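Local coordinates for cytosol aminopeptidase (Staphylococcus aureus subsp. aureus, PDB 3KZW), which probably catalyses the metal-dependent release of N-terminal amino acids, leucine among them, from peptides, as a leucyl aminopeptidase of the M17 family, at residues A[388-394]-A[478-484]; A[281-285]-A[367-372]. All blocks are in the same frame, centred on the assembly; numbering follows the deposited sequence.

Interaction 1 of 2, residues A[388-394]-A[478-484]; sequences MDFATLT and HIHFDIA
The Phe390 and Phe481 rings run near parallel, planes at 14°, but are slid so far apart, centroids 5.1 Å, that they barely overlap. Ile479 CG2 lies over one face of the Phe481 ring, while Met388 CG and Asp389 O sit at its edge. The side chains of Met388, Phe390, Ile479 and Phe481 line one side of a parallel strand pair, 388-391 beside 478-482, in the central sheet of the leucine aminopeptidase catalytic domain. The pairing is a regular ladder: Asp389 N to Ile479 O, Phe481 N to Asp389 O, Ala391 N to Phe481 O and Ile483 N to Ala391 O.

On the other side, towards helix 461-470, the buried carboxylate of Asp389 faces two imidazoles, of which His478 makes the clearer bond. His478 NE2 meets the anti lone pair of Asp389 OD2 at 2.7 Å, its ring turned 82° from the carboxylate plane. His480 ND1 probably bonds Asp389 OD1 near the imidazole plane, but the modelled length is implausibly short and doubtful. Asp389 CG stands between backbone N and carbonyl carbon (chi1 76°), which brings both oxygens within range of the histidines. His478 ND1 is hydrogen-bonded to Ser473 OG.

At the end of strand 478-482, Asp482 grips the loop 392-394: Leu393 N reaches OD1 of Asp482 from above the carboxylate plane, and Thr394 OG1 donates to the syn lone pair of Asp482 OD2 at 2.9 Å.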
loop_
_atom_site.group_PDB
_atom_site.type_symbol
_atom_site.label_atom_id
_atom_site.label_comp_id
_atom_site.label_asym_id
_atom_site.label_seq_id
_atom_site.Cartn_x
_atom_site.Cartn_y
_atom_site.Cartn_z
ATOM N N MET A 388 16.661 35.773 -0.280
ATOM C CA MET A 388 15.855 34.946 0.612
ATOM C C MET A 388 14.654 34.405 -0.138
ATOM O O MET A 388 13.853 35.171 -0.676
ATOM C CB MET A 388 15.390 35.746 1.828
ATOM C CG MET A 388 16.506 36.145 2.765
ATOM S SD MET A 388 15.917 37.136 4.144
ATOM C CE MET A 388 17.465 37.805 4.741
ATOM N N ASP A 389 14.537 33.082 -0.188
ATOM C CA ASP A 389 13.387 32.459 -0.829
ATOM C C ASP A 389 12.463 31.794 0.191
ATOM O O ASP A 389 12.921 31.276 1.214
ATOM C CB ASP A 389 13.813 31.499 -1.949
ATOM C CG ASP A 389 14.346 30.175 -1.425
ATOM O OD1 ASP A 389 13.528 29.312 -1.030
ATOM O OD2 ASP A 389 15.579 29.985 -1.429
ATOM N N PHE A 390 11.164 31.830 -0.098
ATOM C CA PHE A 390 10.136 31.298 0.793
ATOM C C PHE A 390 9.250 30.349 0.006
ATOM O O PHE A 390 8.651 30.740 -1.001
ATOM C CB PHE A 390 9.300 32.435 1.391
ATOM C CG PHE A 390 10.115 33.472 2.116
ATOM C CD1 PHE A 390 10.707 34.526 1.419
ATOM C CD2 PHE A 390 10.296 33.395 3.493
ATOM C CE1 PHE A 390 11.471 35.483 2.082
ATOM C CE2 PHE A 390 11.055 34.352 4.166
ATOM C CZ PHE A 390 11.645 35.397 3.458
ATOM N N ALA A 391 9.175 29.100 0.459
ATOM C CA ALA A 391 8.464 28.059 -0.281
ATOM C C ALA A 391 7.954 26.924 0.595
ATOM O O ALA A 391 8.604 26.525 1.565
ATOM C CB ALA A 391 9.350 27.500 -1.382
ATOM N N THR A 392 6.781 26.410 0.235
ATOM C CA THR A 392 6.264 25.173 0.796
ATOM C C THR A 392 6.767 24.033 -0.086
ATOM O O THR A 392 6.047 23.551 -0.959
ATOM C CB THR A 392 4.717 25.169 0.838
ATOM O OG1 THR A 392 4.197 25.506 -0.455
ATOM C CG2 THR A 392 4.198 26.173 1.857
ATOM N N LEU A 393 8.012 23.614 0.140
ATOM C CA LEU A 393 8.684 22.669 -0.758
ATOM C C LEU A 393 8.477 21.196 -0.438
ATOM O O LEU A 393 7.826 20.481 -1.194
ATOM C CB LEU A 393 10.193 22.949 -0.830
ATOM C CG LEU A 393 10.758 23.959 -1.828
ATOM C CD1 LEU A 393 12.208 23.608 -2.120
ATOM C CD2 LEU A 393 9.958 24.011 -3.123
ATOM N N THR A 394 9.040 20.752 0.682
ATOM C CA THR A 394 9.282 19.330 0.910
ATOM C C THR A 394 8.453 18.739 2.042
ATOM O O THR A 394 8.271 19.366 3.086
ATOM C CB THR A 394 10.778 19.074 1.217
ATOM O OG1 THR A 394 11.588 19.994 0.479
ATOM C CG2 THR A 394 11.170 17.674 0.819
ATOM N N HIS A 478 22.633 33.471 0.257
ATOM C CA HIS A 478 21.318 32.907 -0.023
ATOM C C HIS A 478 20.789 32.139 1.187
ATOM O O HIS A 478 21.469 31.253 1.714
ATOM C CB HIS A 478 21.406 31.971 -1.237
ATOM C CG HIS A 478 20.080 31.555 -1.799
ATOM N ND1 HIS A 478 19.915 31.211 -3.123
ATOM C CD2 HIS A 478 18.859 31.423 -1.224
ATOM C CE1 HIS A 478 18.653 30.883 -3.339
ATOM N NE2 HIS A 478 17.991 31.007 -2.203
ATOM N N ILE A 479 19.582 32.489 1.627
ATOM C CA ILE A 479 18.882 31.703 2.640
ATOM C C ILE A 479 17.582 31.128 2.075
ATOM O O ILE A 479 16.752 31.855 1.528
ATOM C CB ILE A 479 18.592 32.499 3.932
ATOM C CG1 ILE A 479 19.877 33.104 4.502
ATOM C CG2 ILE A 479 17.935 31.587 4.971
ATOM C CD1 ILE A 479 19.652 34.109 5.609
ATOM N N HIS A 480 17.424 29.815 2.210
ATOM C CA HIS A 480 16.238 29.110 1.739
ATOM C C HIS A 480 15.352 28.711 2.920
ATOM O O HIS A 480 15.812 28.061 3.864
ATOM C CB HIS A 480 16.652 27.884 0.912
ATOM C CG HIS A 480 15.539 26.919 0.652
ATOM N ND1 HIS A 480 14.430 27.246 -0.097
ATOM C CD2 HIS A 480 15.365 25.633 1.040
ATOM C CE1 HIS A 480 13.615 26.207 -0.153
ATOM N NE2 HIS A 480 14.161 25.214 0.527
ATOM N N PHE A 481 14.085 29.111 2.862
ATOM C CA PHE A 481 13.122 28.803 3.917
ATOM C C PHE A 481 12.064 27.805 3.447
ATOM O O PHE A 481 11.188 28.145 2.642
ATOM C CB PHE A 481 12.436 30.077 4.416
ATOM C CG PHE A 481 13.351 31.029 5.131
ATOM C CD1 PHE A 481 13.779 30.762 6.428
ATOM C CD2 PHE A 481 13.763 32.206 4.521
ATOM C CE1 PHE A 481 14.619 31.647 7.098
ATOM C CE2 PHE A 481 14.593 33.100 5.184
ATOM C CZ PHE A 481 15.022 32.819 6.477
ATOM N N ASP A 482 12.150 26.575 3.951
ATOM C CA ASP A 482 11.144 25.555 3.668
ATOM C C ASP A 482 10.045 25.642 4.722
ATOM O O ASP A 482 10.219 25.200 5.859
ATOM C CB ASP A 482 11.769 24.156 3.638
ATOM C CG ASP A 482 10.924 23.143 2.864
ATOM O OD1 ASP A 482 9.696 23.346 2.703
ATOM O OD2 ASP A 482 11.495 22.127 2.411
ATOM N N ILE A 483 8.919 26.231 4.329
ATOM C CA ILE A 483 7.801 26.469 5.237
ATOM C C ILE A 483 6.604 25.565 4.921
ATOM O O ILE A 483 5.454 25.942 5.139
ATOM C CB ILE A 483 7.376 27.969 5.253
ATOM C CG1 ILE A 483 7.010 28.460 3.845
ATOM C CG2 ILE A 483 8.480 28.826 5.858
ATOM C CD1 ILE A 483 6.194 29.744 3.820
ATOM N N ALA A 484 6.886 24.365 4.421
ATOM C CA ALA A 484 5.841 23.399 4.083
ATOM C C ALA A 484 4.934 23.090 5.274
ATOM O O ALA A 484 3.725 22.899 5.116
ATOM C CB ALA A 484 6.457 22.122 3.531
#

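Interaction 2 of 2, residues A[281-285]-A[367-372]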
loop_
_atom_site.group_PDB
_atom_site.type_symbol
_atom_site.label_atom_id
_atom_site.label_comp_id
_atom_site.label_asym_id
_atom_site.label_seq_id
_atom_site.Cartn_x
_atom_site.Cartn_y
_atom_site.Cartn_z
ATOM N N VAL A 281 12.387 36.029 -2.834
ATOM C CA VAL A 281 11.845 35.131 -3.854
ATOM C C VAL A 281 10.741 34.253 -3.266
ATOM O O VAL A 281 10.900 33.682 -2.189
ATOM C CB VAL A 281 12.962 34.255 -4.474
ATOM C CG1 VAL A 281 12.406 33.346 -5.563
ATOM C CG2 VAL A 281 14.075 35.129 -5.031
ATOM N N GLY A 282 9.623 34.148 -3.977
ATOM C CA GLY A 282 8.479 33.379 -3.494
ATOM C C GLY A 282 7.955 32.351 -4.480
ATOM O O GLY A 282 7.813 32.633 -5.673
ATOM N N LYS A 283 7.672 31.153 -3.973
ATOM C CA LYS A 283 7.066 30.096 -4.773
ATOM C C LYS A 283 5.565 30.348 -4.900
ATOM O O LYS A 283 4.831 30.308 -3.906
ATOM C CB LYS A 283 7.333 28.732 -4.136
ATOM C CG LYS A 283 6.673 27.558 -4.844
ATOM C CD LYS A 283 6.723 26.307 -3.982
ATOM C CE LYS A 283 5.749 25.260 -4.488
ATOM N NZ LYS A 283 5.773 24.014 -3.677
ATOM N N GLY A 284 5.117 30.607 -6.124
ATOM C CA GLY A 284 3.721 30.936 -6.377
ATOM C C GLY A 284 2.955 29.886 -7.154
ATOM O O GLY A 284 2.266 30.211 -8.125
ATOM N N ILE A 285 3.062 28.628 -6.731
ATOM C CA ILE A 285 2.284 27.563 -7.356
ATOM C C ILE A 285 0.846 27.637 -6.842
ATOM O O ILE A 285 0.554 27.234 -5.711
ATOM C CB ILE A 285 2.911 26.156 -7.139
ATOM C CG1 ILE A 285 4.343 26.095 -7.700
ATOM C CG2 ILE A 285 2.041 25.061 -7.763
ATOM C CD1 ILE A 285 4.466 26.287 -9.214
ATOM N N GLU A 367 8.145 20.310 -8.273
ATOM C CA GLU A 367 7.965 21.450 -9.175
ATOM C C GLU A 367 8.454 22.769 -8.567
ATOM O O GLU A 367 8.851 23.685 -9.293
ATOM C CB GLU A 367 6.495 21.561 -9.621
ATOM C CG GLU A 367 5.539 22.296 -8.663
ATOM C CD GLU A 367 5.294 21.574 -7.334
ATOM O OE1 GLU A 367 5.303 20.324 -7.292
ATOM O OE2 GLU A 367 5.066 22.271 -6.321
ATOM N N GLY A 368 8.429 22.848 -7.238
ATOM C CA GLY A 368 8.767 24.072 -6.522
ATOM C C GLY A 368 10.194 24.519 -6.750
ATOM O O GLY A 368 10.442 25.682 -7.065
ATOM N N ARG A 369 11.132 23.590 -6.596
ATOM C CA ARG A 369 12.553 23.877 -6.791
ATOM C C ARG A 369 12.868 24.322 -8.222
ATOM O O ARG A 369 13.830 25.057 -8.453
ATOM C CB ARG A 369 13.412 22.670 -6.390
ATOM C CG ARG A 369 13.188 21.411 -7.221
ATOM C CD ARG A 369 13.706 20.173 -6.513
ATOM N NE ARG A 369 12.799 19.720 -5.459
ATOM C CZ ARG A 369 12.973 18.621 -4.730
ATOM N NH1 ARG A 369 14.027 17.839 -4.925
ATOM N NH2 ARG A 369 12.088 18.300 -3.798
ATOM N N LEU A 370 12.047 23.881 -9.174
ATOM C CA LEU A 370 12.218 24.244 -10.579
ATOM C C LEU A 370 11.864 25.706 -10.837
ATOM O O LEU A 370 12.644 26.429 -11.457
ATOM C CB LEU A 370 11.395 23.326 -11.489
ATOM C CG LEU A 370 11.787 21.844 -11.554
ATOM C CD1 LEU A 370 10.709 21.044 -12.263
ATOM C CD2 LEU A 370 13.142 21.636 -12.228
ATOM N N VAL A 371 10.702 26.140 -10.353
ATOM C CA VAL A 371 10.274 27.526 -10.545
ATOM C C VAL A 371 11.114 28.507 -9.725
ATOM O O VAL A 371 11.341 29.640 -10.152
ATOM C CB VAL A 371 8.751 27.739 -10.292
ATOM C CG1 VAL A 371 7.924 26.851 -11.214
ATOM C CG2 VAL A 371 8.374 27.511 -8.830
ATOM N N LEU A 372 11.580 28.061 -8.557
ATOM C CA LEU A 372 12.454 28.867 -7.710
ATOM C C LEU A 372 13.808 29.073 -8.372
ATOM O O LEU A 372 14.385 30.155 -8.282
ATOM C CB LEU A 372 12.640 28.218 -6.335
ATOM C CG LEU A 372 11.491 28.306 -5.325
ATOM C CD1 LEU A 372 11.701 27.298 -4.210
ATOM C CD2 LEU A 372 11.337 29.717 -4.758
#
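Strand 281-285 and the helical segment 368-372 pass with their axes 8.4 Å apart at closest and their N-to-C directions 128° apart, and the nearest alpha carbons, those of Lys283 and Leu372, are separated by 6.3 Å. Lys283 spans the interface. With CG anti to the backbone N (chi1 177°) and every later torsion extended, the chain runs out alongside Gly368, whose CA lies 3.8 Å from Lys283 CE. Its end crosses Glu367 at about a right angle, and NZ of Lys283 stands 3.2 Å from OE2 of Glu367, a salt bridge whose hydrogen bond is weak. NZ is more firmly engaged elsewhere, by the carbonyl of Thr392 and the carboxylate of Asp306.

Here a helix packs on the central sheet of the alpha/beta catalytic domain, and the polar end of the contact coincides with an acidic cluster: Glu367 OE1 lies close to carboxylates of Asp288 and Asp365, and OE2 to that of Asp306. In M17 aminopeptidases a lysine and a group of acidic residues of this kind form the two-metal centre; that role is consistent with the positions here, although the cluster holds no modelled metal.

Apolar side chains fill the interface beside the lysine. Leu372 sends CD2 between Val281 and Lys283, 3.9 Å from Val281 CG1 and 4.0 Å from Lys283 N. At the other end of the strand segment, Ile285 CD1 comes obliquely against both methyls of Val371, with CG1 of Val371 at 4.0 Å. The first torsion of Glu367 (chi1 84°) lays its CG against Ile285 CG1, 4.1 Å away, and the chain then bends at chi2 to carry the carboxylate toward Lys283 NZ.

Overall arrangement
Interaction 1 and interaction 2 lie with centres 9 Å apart in the catalytic domain. They share one mixed sheet: strand 278-285 pairs in parallel with 386-391, which pairs in turn with 478-482. Along the chain both segments of interaction 2 precede those of interaction 1, and helix 368-380 is followed, after a short connection, by strand 386-391. Two direct contacts support the coupling: Met388 O lies 2.7 Å from Val281 N, a probable hydrogen bond, and Leu393 CD2 packs on Gly368 CA. Through the Thr392 carbonyl as well, the loop after strand 386-391 therefore meets the lysine and acidic cluster that probably form the active site.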